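Local coordinates for early 35 kDa protein (Autographa californica nucleopolyhedrovirus, PDB 1P35) that inhibits host caspases to block the apoptosis set off by viral infection, and also suppresses the antiviral RNA interference response of its insect host, at residues I14-Q19 and E26-N31; K67-E72 and V196-S201; E210-S215 and L288-I293; K238-K243 and G267-K272. All coordinates share one frame; numbering follows the deposited sequence.

Interaction 1. Residues I14-Q19 and E26-N31. With PO4 (phosphate ion), chain D; EDO (1,2-ethanediol), chain G.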
# COMPACT_ATOMS: atom_id res chain seq x y z
N ILE A 14 6.72 -13.68 -5.62
CA ILE A 14 6.92 -13.41 -4.20
C ILE A 14 6.55 -14.67 -3.43
O ILE A 14 5.47 -15.22 -3.62
CB ILE A 14 6.02 -12.24 -3.77
CG1 ILE A 14 6.30 -11.04 -4.70
CG2 ILE A 14 6.33 -11.82 -2.36
CD1 ILE A 14 5.47 -9.81 -4.39
N ILE A 15 7.43 -15.07 -2.51
CA ILE A 15 7.28 -16.29 -1.77
C ILE A 15 7.53 -16.10 -0.32
O ILE A 15 8.40 -15.33 0.07
CB ILE A 15 8.33 -17.31 -2.25
CG1 ILE A 15 8.11 -17.65 -3.72
CG2 ILE A 15 8.37 -18.53 -1.31
CD1 ILE A 15 9.31 -18.50 -4.30
N ARG A 16 6.75 -16.82 0.50
CA ARG A 16 6.95 -16.81 1.94
C ARG A 16 6.66 -18.23 2.39
O ARG A 16 5.69 -18.86 1.93
CB ARG A 16 6.01 -15.85 2.67
CG ARG A 16 6.49 -15.58 4.07
CD ARG A 16 5.47 -14.82 4.97
NE ARG A 16 4.31 -15.65 5.21
CZ ARG A 16 3.23 -15.30 5.89
NH1 ARG A 16 3.13 -14.08 6.42
NH2 ARG A 16 2.24 -16.18 6.04
N ASP A 17 7.50 -18.76 3.27
CA ASP A 17 7.32 -20.11 3.77
C ASP A 17 7.74 -20.03 5.24
O ASP A 17 8.88 -19.73 5.53
CB ASP A 17 8.17 -21.09 2.98
CG ASP A 17 7.95 -22.53 3.40
OD1 ASP A 17 8.26 -22.84 4.56
OD2 ASP A 17 7.49 -23.35 2.56
N CYS A 18 6.79 -20.31 6.14
CA CYS A 18 7.02 -20.21 7.57
C CYS A 18 6.58 -21.48 8.33
O CYS A 18 5.70 -22.21 7.86
CB CYS A 18 6.24 -18.99 8.12
SG CYS A 18 6.57 -17.34 7.39
N GLN A 19 7.19 -21.72 9.49
CA GLN A 19 6.84 -22.86 10.34
C GLN A 19 5.50 -22.43 10.94
O GLN A 19 5.38 -21.28 11.34
CB GLN A 19 7.89 -23.04 11.46
CG GLN A 19 7.93 -24.44 12.16
CD GLN A 19 8.43 -25.63 11.24
OE1 GLN A 19 9.48 -25.57 10.59
NE2 GLN A 19 7.66 -26.72 11.23
N GLU A 26 3.81 -23.22 6.19
CA GLU A 26 2.92 -22.63 5.19
C GLU A 26 3.71 -21.97 4.05
O GLU A 26 4.73 -21.29 4.26
CB GLU A 26 1.97 -21.61 5.83
CG GLU A 26 1.07 -20.90 4.82
CD GLU A 26 0.39 -19.66 5.43
OE1 GLU A 26 1.11 -18.75 5.84
OE2 GLU A 26 -0.86 -19.59 5.48
N LEU A 27 3.26 -22.22 2.83
CA LEU A 27 3.84 -21.66 1.66
C LEU A 27 2.84 -20.69 1.04
O LEU A 27 1.70 -21.07 0.79
CB LEU A 27 4.17 -22.75 0.62
CG LEU A 27 4.64 -22.09 -0.68
CD1 LEU A 27 6.02 -21.45 -0.43
CD2 LEU A 27 4.78 -23.11 -1.82
N VAL A 28 3.30 -19.45 0.81
CA VAL A 28 2.54 -18.40 0.18
C VAL A 28 3.37 -18.18 -1.08
O VAL A 28 4.63 -18.04 -1.05
CB VAL A 28 2.45 -17.11 1.05
CG1 VAL A 28 1.86 -15.98 0.19
CG2 VAL A 28 1.47 -17.32 2.18
N TYR A 29 2.68 -18.20 -2.21
CA TYR A 29 3.37 -18.13 -3.47
C TYR A 29 2.49 -17.23 -4.33
O TYR A 29 1.30 -17.54 -4.53
CB TYR A 29 3.49 -19.57 -4.07
CG TYR A 29 4.41 -19.65 -5.30
CD1 TYR A 29 3.98 -19.15 -6.51
CD2 TYR A 29 5.73 -20.16 -5.23
CE1 TYR A 29 4.78 -19.13 -7.63
CE2 TYR A 29 6.59 -20.15 -6.38
CZ TYR A 29 6.07 -19.61 -7.59
OH TYR A 29 6.78 -19.53 -8.78
N ILE A 30 3.09 -16.14 -4.82
CA ILE A 30 2.42 -15.12 -5.61
C ILE A 30 3.26 -14.79 -6.85
O ILE A 30 4.53 -14.66 -6.77
CB ILE A 30 2.32 -13.76 -4.80
CG1 ILE A 30 1.43 -13.91 -3.60
CG2 ILE A 30 1.76 -12.63 -5.65
CD1 ILE A 30 2.16 -13.33 -2.33
N ASN A 31 2.59 -14.68 -7.99
CA ASN A 31 3.34 -14.27 -9.19
C ASN A 31 2.43 -13.49 -10.13
O ASN A 31 1.25 -13.31 -9.84
CB ASN A 31 4.00 -15.45 -9.94
CG ASN A 31 3.00 -16.42 -10.58
OD1 ASN A 31 1.79 -16.18 -10.65
ND2 ASN A 31 3.53 -17.56 -11.04
P PO4 D . 0.04 -14.19 8.88
O1 PO4 D . 0.17 -15.67 8.51
O2 PO4 D . -1.34 -13.96 9.46
O3 PO4 D . 1.09 -13.81 9.92
O4 PO4 D . 0.27 -13.38 7.64
C1 EDO G . 5.84 -10.50 5.88
O1 EDO G . 5.57 -9.49 6.89
C2 EDO G . 6.47 -11.73 6.47
O2 EDO G . 5.51 -12.36 7.28
O HOH W 1 4.01 -18.55 4.96
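Ile14 to Cys18 pair with Glu26 to Ile30 as the two antiparallel arms of a beta hairpin, their axes 4.6 Å apart at an angle of 175°. Ile14-Ile30, Arg16-Val28 and Cys18-Glu26 are hydrogen-bonded pairs; Ile15-Tyr29 and Asp17-Leu27 are non-hydrogen-bonded pairs. Val28 N reaches Arg16 O at 2.7 Å in a nearly straight bond (168°).

Arg16 and Glu26 carry the polar part of the contact, on the face they share with Ile14 and Val28. The arginine chain is extended as far as CD, then bends at chi3 (66°). This turns the guanidinium back across the neighbouring strand. Arg16 NH2 meets Glu26 OE1 at 2.8 Å in a salt bridge that lies in the guanidinium plane. Water 1 sits beside it and accepts from Arg16 NE at 2.9 Å. The outer edge of the guanidinium binds a phosphate ion, with Arg16 NH1 3.2 Å from O4. Lys58 of the same chain and Arg79 of the second subunit also bind this phosphate. On the other face, Ile15 lies alongside Tyr29, and Ile15 CG1 is 3.8 Å from Tyr29 CD2.

Helix 62-74 covers Ile14 and Arg16 through Ile66. Strand 191-199 runs parallel to 10-21 on its outer side, and strand 164-170 continues the sheet beyond 24-33.

Interaction 2. Residues K67-E72 and V196-S201. With EDO (1,2-ethanediol), chain G.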
# COMPACT_ATOMS: atom_id res chain seq x y z
N LYS A 67 7.34 -8.49 0.19
CA LYS A 67 8.23 -7.75 -0.65
C LYS A 67 8.92 -6.58 0.08
O LYS A 67 10.10 -6.31 -0.13
CB LYS A 67 7.47 -7.29 -1.90
CG LYS A 67 8.31 -6.56 -2.88
CD LYS A 67 7.58 -6.25 -4.20
CE LYS A 67 8.50 -5.37 -5.05
NZ LYS A 67 9.92 -5.89 -4.88
N SER A 68 8.20 -5.89 0.95
CA SER A 68 8.78 -4.77 1.68
C SER A 68 9.80 -5.24 2.68
O SER A 68 10.81 -4.57 2.93
CB SER A 68 7.67 -3.99 2.44
OG SER A 68 8.20 -3.25 3.52
N LYS A 69 9.52 -6.38 3.29
CA LYS A 69 10.44 -6.87 4.29
C LYS A 69 11.77 -7.32 3.68
O LYS A 69 12.83 -7.14 4.30
CB LYS A 69 9.83 -8.01 5.10
CG LYS A 69 8.81 -7.51 6.13
CD LYS A 69 8.55 -8.59 7.16
CE LYS A 69 7.67 -8.05 8.29
NZ LYS A 69 7.12 -9.16 9.13
N VAL A 70 11.69 -7.92 2.50
CA VAL A 70 12.87 -8.41 1.80
C VAL A 70 13.67 -7.22 1.36
O VAL A 70 14.85 -7.13 1.70
CB VAL A 70 12.50 -9.36 0.62
CG1 VAL A 70 13.78 -9.77 -0.17
CG2 VAL A 70 11.86 -10.65 1.23
N ASP A 71 13.01 -6.29 0.66
CA ASP A 71 13.64 -5.04 0.21
C ASP A 71 14.29 -4.24 1.34
O ASP A 71 15.30 -3.61 1.12
CB ASP A 71 12.64 -4.09 -0.50
CG ASP A 71 12.20 -4.61 -1.86
OD1 ASP A 71 12.92 -5.46 -2.42
OD2 ASP A 71 11.16 -4.15 -2.39
N GLU A 72 13.76 -4.27 2.56
CA GLU A 72 14.44 -3.45 3.57
C GLU A 72 15.71 -4.12 4.13
O GLU A 72 16.47 -3.51 4.88
CB GLU A 72 13.49 -3.07 4.72
CG GLU A 72 13.24 -4.20 5.70
CD GLU A 72 12.37 -3.78 6.88
OE1 GLU A 72 11.21 -3.35 6.68
OE2 GLU A 72 12.87 -3.88 8.03
N VAL A 196 11.50 -12.71 -4.84
CA VAL A 196 11.94 -12.38 -3.48
C VAL A 196 11.26 -13.47 -2.64
O VAL A 196 10.20 -13.98 -3.02
CB VAL A 196 11.50 -10.94 -2.99
CG1 VAL A 196 12.16 -9.86 -3.85
CG2 VAL A 196 10.01 -10.76 -3.10
N ALA A 197 11.93 -13.86 -1.55
CA ALA A 197 11.44 -14.86 -0.64
C ALA A 197 11.84 -14.54 0.81
O ALA A 197 12.90 -13.94 1.11
CB ALA A 197 11.94 -16.25 -1.02
N TYR A 198 10.93 -14.92 1.70
CA TYR A 198 11.09 -14.76 3.12
C TYR A 198 10.84 -16.19 3.66
O TYR A 198 9.78 -16.76 3.38
CB TYR A 198 10.00 -13.76 3.65
CG TYR A 198 9.98 -13.60 5.15
CD1 TYR A 198 9.48 -14.63 5.97
CD2 TYR A 198 10.48 -12.44 5.77
CE1 TYR A 198 9.46 -14.52 7.35
CE2 TYR A 198 10.46 -12.29 7.16
CZ TYR A 198 9.94 -13.34 7.96
OH TYR A 198 9.80 -13.20 9.32
N VAL A 199 11.81 -16.78 4.38
CA VAL A 199 11.65 -18.17 4.89
C VAL A 199 12.20 -18.21 6.31
O VAL A 199 13.35 -17.86 6.51
CB VAL A 199 12.45 -19.22 4.07
CG1 VAL A 199 12.06 -20.63 4.53
CG2 VAL A 199 12.20 -19.06 2.54
N ASP A 200 11.38 -18.63 7.29
CA ASP A 200 11.83 -18.64 8.68
C ASP A 200 12.05 -20.04 9.22
O ASP A 200 11.75 -21.01 8.55
CB ASP A 200 10.87 -17.86 9.60
CG ASP A 200 9.50 -18.54 9.82
OD1 ASP A 200 9.39 -19.77 9.81
OD2 ASP A 200 8.52 -17.79 10.08
N SER A 201 12.62 -20.11 10.42
CA SER A 201 12.94 -21.35 11.10
C SER A 201 13.83 -22.23 10.24
O SER A 201 13.60 -23.44 10.16
CB SER A 201 11.68 -22.11 11.50
OG SER A 201 10.72 -21.22 12.04
C1 EDO G . 5.84 -10.50 5.88
O1 EDO G . 5.57 -9.49 6.89
C2 EDO G . 6.47 -11.73 6.47
O2 EDO G . 5.51 -12.36 7.28
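Val70 of the helix and Val196 of the strand meet at a slant and form the apolar centre of the contact. Val70 CG1 rests on Val196 CB at 3.8 Å. Both valines point from their backbones toward the opposite segment. The second methyl of Val70 does different work. With CG1 anti to the backbone N (chi1 175°), CG2 is left beside that nitrogen and reaches the strand backbone, 3.5 Å from Ala197 O. It also comes within 4.4 Å of Tyr198 CB. Ala197 turns its own methyl away, to the far side of the sheet.

Lys67 flanks the valine pair on the Val196 side, with Lys67 CA 4.3 Å from Val196 CG2. The ammonium of Lys67 forms a salt bridge with Asp71 on the same helix, and Asp71 is also bridged to Lys280. Lys69 lies on the Tyr198 side and runs out extended past the ring, with Lys69 CD 4.2 Å from Tyr198 CE2.

A bound ethanediol fills in between these two side chains. Its C2 sits 3.9 Å above the plane of the Tyr198 ring, over the centre. Its O1 takes a weak hydrogen bond from Lys69 NZ at 2.7 Å, and Arg16 NH1 binds the same molecule. The phenol also meets Tyr278 with the ring planes near 90°.

The axes of helix and strand cross at 94°. This is a helix laid across the face of a beta sheet, with its buried valine packed on alternate strand residues, Val196 and Tyr198.

Interaction 3. Residues E210-S215 and L288-I293. With EDO (1,2-ethanediol), chain F.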
# COMPACT_ATOMS: atom_id res chain seq x y z
N GLU A 210 26.45 -19.65 -1.67
CA GLU A 210 27.61 -19.17 -2.46
C GLU A 210 27.48 -19.63 -3.88
O GLU A 210 27.61 -18.86 -4.82
CB GLU A 210 28.95 -19.68 -1.89
CG GLU A 210 29.30 -19.03 -0.56
CD GLU A 210 30.66 -19.45 -0.04
OE1 GLU A 210 31.66 -19.22 -0.76
OE2 GLU A 210 30.71 -20.00 1.09
N GLU A 211 27.19 -20.92 -4.02
CA GLU A 211 27.01 -21.47 -5.36
C GLU A 211 25.91 -20.71 -6.15
O GLU A 211 26.04 -20.47 -7.33
CB GLU A 211 26.62 -22.95 -5.28
CG GLU A 211 26.20 -23.52 -6.65
CD GLU A 211 25.70 -24.96 -6.60
OE1 GLU A 211 24.85 -25.30 -5.73
OE2 GLU A 211 26.13 -25.74 -7.46
N PHE A 212 24.79 -20.40 -5.49
CA PHE A 212 23.70 -19.75 -6.20
C PHE A 212 24.12 -18.30 -6.60
O PHE A 212 23.97 -17.89 -7.77
CB PHE A 212 22.41 -19.75 -5.30
CG PHE A 212 21.14 -19.81 -6.07
CD1 PHE A 212 20.70 -18.71 -6.82
CD2 PHE A 212 20.39 -20.98 -6.11
CE1 PHE A 212 19.53 -18.78 -7.61
CE2 PHE A 212 19.21 -21.05 -6.89
CZ PHE A 212 18.79 -19.96 -7.64
N VAL A 213 24.69 -17.55 -5.65
CA VAL A 213 25.10 -16.17 -5.91
C VAL A 213 26.23 -16.01 -6.95
O VAL A 213 26.18 -15.10 -7.79
CB VAL A 213 25.47 -15.45 -4.59
CG1 VAL A 213 26.02 -14.03 -4.85
CG2 VAL A 213 24.19 -15.35 -3.70
N GLN A 214 27.23 -16.91 -6.92
CA GLN A 214 28.36 -16.88 -7.87
C GLN A 214 27.85 -17.05 -9.31
O GLN A 214 28.45 -16.51 -10.26
CB GLN A 214 29.36 -18.01 -7.57
CG GLN A 214 30.08 -17.83 -6.29
CD GLN A 214 30.90 -19.06 -5.87
OE1 GLN A 214 30.83 -20.14 -6.48
NE2 GLN A 214 31.65 -18.89 -4.81
N SER A 215 26.76 -17.82 -9.47
CA SER A 215 26.18 -18.09 -10.80
C SER A 215 25.35 -16.91 -11.37
O SER A 215 25.04 -16.86 -12.57
CB SER A 215 25.25 -19.31 -10.73
OG SER A 215 23.98 -18.97 -10.16
N LEU A 288 22.31 -21.70 -13.55
CA LEU A 288 21.82 -22.60 -12.51
C LEU A 288 20.29 -22.44 -12.48
O LEU A 288 19.79 -21.33 -12.29
CB LEU A 288 22.34 -22.20 -11.09
CG LEU A 288 23.59 -22.81 -10.45
CD1 LEU A 288 23.84 -22.18 -9.08
CD2 LEU A 288 23.39 -24.33 -10.28
N ASN A 289 19.56 -23.53 -12.64
CA ASN A 289 18.10 -23.51 -12.59
C ASN A 289 17.72 -24.50 -11.52
O ASN A 289 17.47 -25.66 -11.82
CB ASN A 289 17.49 -23.98 -13.92
CG ASN A 289 15.98 -24.05 -13.84
OD1 ASN A 289 15.35 -23.19 -13.23
ND2 ASN A 289 15.40 -25.05 -14.46
N LYS A 290 17.72 -24.08 -10.27
CA LYS A 290 17.41 -25.00 -9.19
C LYS A 290 16.67 -24.43 -7.96
O LYS A 290 16.59 -23.21 -7.76
CB LYS A 290 18.72 -25.70 -8.75
CG LYS A 290 19.83 -24.77 -8.33
CD LYS A 290 21.07 -25.51 -7.75
CE LYS A 290 20.84 -26.13 -6.38
NZ LYS A 290 22.09 -26.75 -5.83
N ASN A 291 16.09 -25.33 -7.14
CA ASN A 291 15.43 -24.89 -5.91
C ASN A 291 16.52 -24.76 -4.81
O ASN A 291 17.64 -25.21 -4.97
CB ASN A 291 14.38 -25.93 -5.47
CG ASN A 291 13.30 -26.13 -6.52
OD1 ASN A 291 12.87 -25.16 -7.15
ND2 ASN A 291 12.84 -27.38 -6.70
N VAL A 292 16.18 -24.11 -3.72
CA VAL A 292 17.09 -23.99 -2.59
C VAL A 292 16.44 -24.95 -1.60
O VAL A 292 15.24 -24.89 -1.39
CB VAL A 292 17.10 -22.54 -2.05
CG1 VAL A 292 17.63 -22.50 -0.65
CG2 VAL A 292 17.94 -21.67 -2.98
N ILE A 293 17.22 -25.86 -1.03
CA ILE A 293 16.67 -26.85 -0.10
C ILE A 293 17.40 -26.70 1.22
O ILE A 293 18.65 -26.76 1.25
CB ILE A 293 16.79 -28.28 -0.78
CG1 ILE A 293 16.01 -28.23 -2.12
CG2 ILE A 293 16.19 -29.39 0.12
CD1 ILE A 293 15.86 -29.53 -2.93
C1 EDO F . 26.02 -18.15 -16.67
O1 EDO F . 26.91 -17.20 -17.33
C2 EDO F . 26.34 -18.17 -15.20
O2 EDO F . 25.24 -18.71 -14.49
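The last turns of helix 206-215 pack against the chain that leads from Leu288 into the short strand 292-295. Leu288 carries the apolar part of this contact. Its CD1 methyl is set into the helix between Glu211 and Ser215, one turn apart. Leu288 CD1 lies 3.3 Å from Glu211 O and 3.4 Å from Ser215 OG. The Glu211 side chain crosses the leucine at about a right angle, with Glu211 CG 3.6 Å from Leu288 CD1.

Ser215 OG turns back along the helix to donate to Phe212 O at 2.6 Å. It is also hydrogen-bonded to Ser286 OG. The O2 hydroxyl of an ethanediol donates a hydrogen bond to Ser215 O at 2.7 Å.

A salt bridge closes the outer side, joining Lys290 NZ to Glu211 OE1 at 3.1 Å. The ammonium approaches on the syn side of the carboxylate, 33° out of its plane. A bend at chi3 (-71°) folds the lysine back toward the helix.

The Phe212 ring lies on the inner side and slides past Lys290 in the opposite direction. Its edge faces the backbone, with Phe212 CE2 3.5 Å from Lys290 O. Val292 CG2 comes obliquely to the same ring, 4.0 Å from Phe212 CD2. Val292 also reaches Phe268.

This is a helix terminus packed on an irregular connection, with a buried phenylalanine on the inner side, a partly exposed leucine set into the helix and an ion pair outside.

Interaction 4. Residues K238-K243 and G267-K272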
# COMPACT_ATOMS: atom_id res chain seq x y z
N LYS A 238 23.91 -11.13 11.23
CA LYS A 238 23.57 -11.49 9.87
C LYS A 238 24.72 -12.05 9.02
O LYS A 238 25.89 -11.73 9.26
CB LYS A 238 22.97 -10.29 9.11
CG LYS A 238 21.81 -9.58 9.82
CD LYS A 238 21.21 -8.44 8.97
CE LYS A 238 20.15 -7.63 9.75
NZ LYS A 238 19.08 -8.48 10.31
N SER A 239 24.36 -12.89 8.05
CA SER A 239 25.29 -13.44 7.08
C SER A 239 24.73 -12.93 5.74
O SER A 239 23.53 -13.01 5.48
CB SER A 239 25.30 -14.97 7.10
OG SER A 239 25.84 -15.46 8.33
N MET A 240 25.59 -12.35 4.92
CA MET A 240 25.18 -11.79 3.65
C MET A 240 26.06 -12.32 2.54
O MET A 240 27.30 -12.14 2.55
CB MET A 240 25.25 -10.23 3.67
CG MET A 240 24.41 -9.54 4.71
SD MET A 240 25.38 -8.65 5.99
CE MET A 240 26.04 -9.97 6.90
N ILE A 241 25.40 -12.96 1.58
CA ILE A 241 26.09 -13.54 0.45
C ILE A 241 25.35 -12.95 -0.78
O ILE A 241 24.25 -13.36 -1.09
CB ILE A 241 26.02 -15.09 0.56
CG1 ILE A 241 26.86 -15.56 1.77
CG2 ILE A 241 26.57 -15.77 -0.67
CD1 ILE A 241 26.73 -17.09 2.06
N TYR A 242 25.99 -12.01 -1.47
CA TYR A 242 25.34 -11.32 -2.57
C TYR A 242 26.30 -10.69 -3.59
O TYR A 242 27.53 -10.68 -3.41
CB TYR A 242 24.46 -10.17 -2.01
CG TYR A 242 25.25 -9.12 -1.25
CD1 TYR A 242 25.68 -9.34 0.05
CD2 TYR A 242 25.59 -7.90 -1.84
CE1 TYR A 242 26.43 -8.36 0.75
CE2 TYR A 242 26.34 -6.92 -1.14
CZ TYR A 242 26.75 -7.17 0.15
OH TYR A 242 27.48 -6.24 0.85
N LYS A 243 25.74 -10.20 -4.67
CA LYS A 243 26.51 -9.49 -5.65
C LYS A 243 25.92 -8.08 -5.69
O LYS A 243 24.73 -7.89 -5.34
CB LYS A 243 26.42 -10.15 -7.01
CG LYS A 243 27.40 -11.28 -7.19
CD LYS A 243 27.24 -11.98 -8.52
CE LYS A 243 28.41 -12.98 -8.72
NZ LYS A 243 28.30 -13.55 -10.04
N GLY A 267 20.86 -11.66 -3.80
CA GLY A 267 21.44 -12.77 -3.06
C GLY A 267 20.63 -13.23 -1.87
O GLY A 267 19.40 -13.26 -1.91
N PHE A 268 21.35 -13.58 -0.81
CA PHE A 268 20.80 -14.13 0.40
C PHE A 268 21.30 -13.37 1.65
O PHE A 268 22.52 -13.12 1.82
CB PHE A 268 21.26 -15.61 0.53
CG PHE A 268 20.80 -16.49 -0.58
CD1 PHE A 268 21.33 -16.34 -1.86
CD2 PHE A 268 19.76 -17.40 -0.38
CE1 PHE A 268 20.80 -17.10 -2.96
CE2 PHE A 268 19.23 -18.15 -1.44
CZ PHE A 268 19.75 -18.00 -2.75
N ILE A 269 20.36 -12.99 2.50
CA ILE A 269 20.68 -12.32 3.75
C ILE A 269 20.08 -13.21 4.81
O ILE A 269 18.86 -13.48 4.79
CB ILE A 269 20.08 -10.91 3.83
CG1 ILE A 269 20.91 -9.94 2.98
CG2 ILE A 269 20.03 -10.44 5.31
CD1 ILE A 269 20.24 -8.55 2.72
N TYR A 270 20.92 -13.69 5.73
CA TYR A 270 20.45 -14.58 6.76
C TYR A 270 20.58 -13.95 8.14
O TYR A 270 21.64 -13.47 8.56
CB TYR A 270 21.20 -15.90 6.70
CG TYR A 270 20.72 -16.87 7.75
CD1 TYR A 270 19.48 -17.46 7.64
CD2 TYR A 270 21.51 -17.18 8.86
CE1 TYR A 270 19.01 -18.35 8.59
CE2 TYR A 270 21.05 -18.08 9.83
CZ TYR A 270 19.79 -18.66 9.68
OH TYR A 270 19.28 -19.54 10.59
N ASP A 271 19.46 -13.94 8.87
CA ASP A 271 19.48 -13.37 10.21
C ASP A 271 19.72 -14.50 11.19
O ASP A 271 18.82 -15.27 11.49
CB ASP A 271 18.17 -12.64 10.48
CG ASP A 271 18.18 -11.89 11.79
OD1 ASP A 271 18.88 -12.35 12.72
OD2 ASP A 271 17.46 -10.87 11.89
N LYS A 272 20.97 -14.58 11.66
CA LYS A 272 21.42 -15.60 12.62
C LYS A 272 20.63 -15.56 13.93
O LYS A 272 20.56 -16.56 14.64
CB LYS A 272 22.90 -15.38 12.97
CG LYS A 272 23.90 -15.34 11.82
CD LYS A 272 25.24 -14.89 12.36
CE LYS A 272 26.27 -14.69 11.26
NZ LYS A 272 27.55 -14.17 11.85
O HOH W 2 19.92 -9.10 12.86
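Lys238 to Tyr242 and Gly267 to Asp271 form the antiparallel pairing of a beta hairpin built from strands 238-249 and 259-271. The tight part runs from the Ser239-Tyr270 pair to the Ile241-Phe268 pair. Four backbone bonds join these pairs, three of them nearly straight; Ile241 N to Phe268 O measures 2.9 Å at 177°. On one face, Met240 CG meets Ile269 CG1 at 3.9 Å. On the other, Ile241 and Phe268 lie beneath helix 206-215, where both touch Val213, and Phe268 stacks on Phe209.

Gly267 marks a corner in its chain and lies close against Tyr242, CA to CA 4.2 Å; Tyr242 CB is 4.1 Å from Gly267 CA.

The far end is looser and more open to solvent. Lys272 lays its extended chain across the neighbouring strand, with CE 3.1 Å from Ser239 OG. Asp271 OD1 is held by the backbone N of Lys273 and Ser274. Its OD2 forms a salt bridge with Lys238 NZ at 3.3 Å. A bend at chi4 (-54°) brings that ammonium round, and Lys238 NZ also donates to water 2 at 2.8 Å.

How the interactions relate
Interaction 1 closes first along the chain, and interaction 2 follows. Interaction 4 then falls wholly within the stretch between the two segments of interaction 3. Interactions 1 and 2 have centres about 10 Å apart and share a sheet, in which strands 10-21 and 191-199 are parallel neighbours. Ile15 N probably bonds to Val196 O, and both contacts touch one ethanediol. Strand 276-282 links 191-199 to 259-271, so the sheet continues to interaction 4, centred about 12 Å from interaction 2. Helix 206-215 joins interactions 3 and 4, whose centres are about 14 Å apart: Val213 packs on Ile241 and Phe268. The contacts thus tie helices 62-74 and 206-215 to the strands of the inhibitor's beta-rich body.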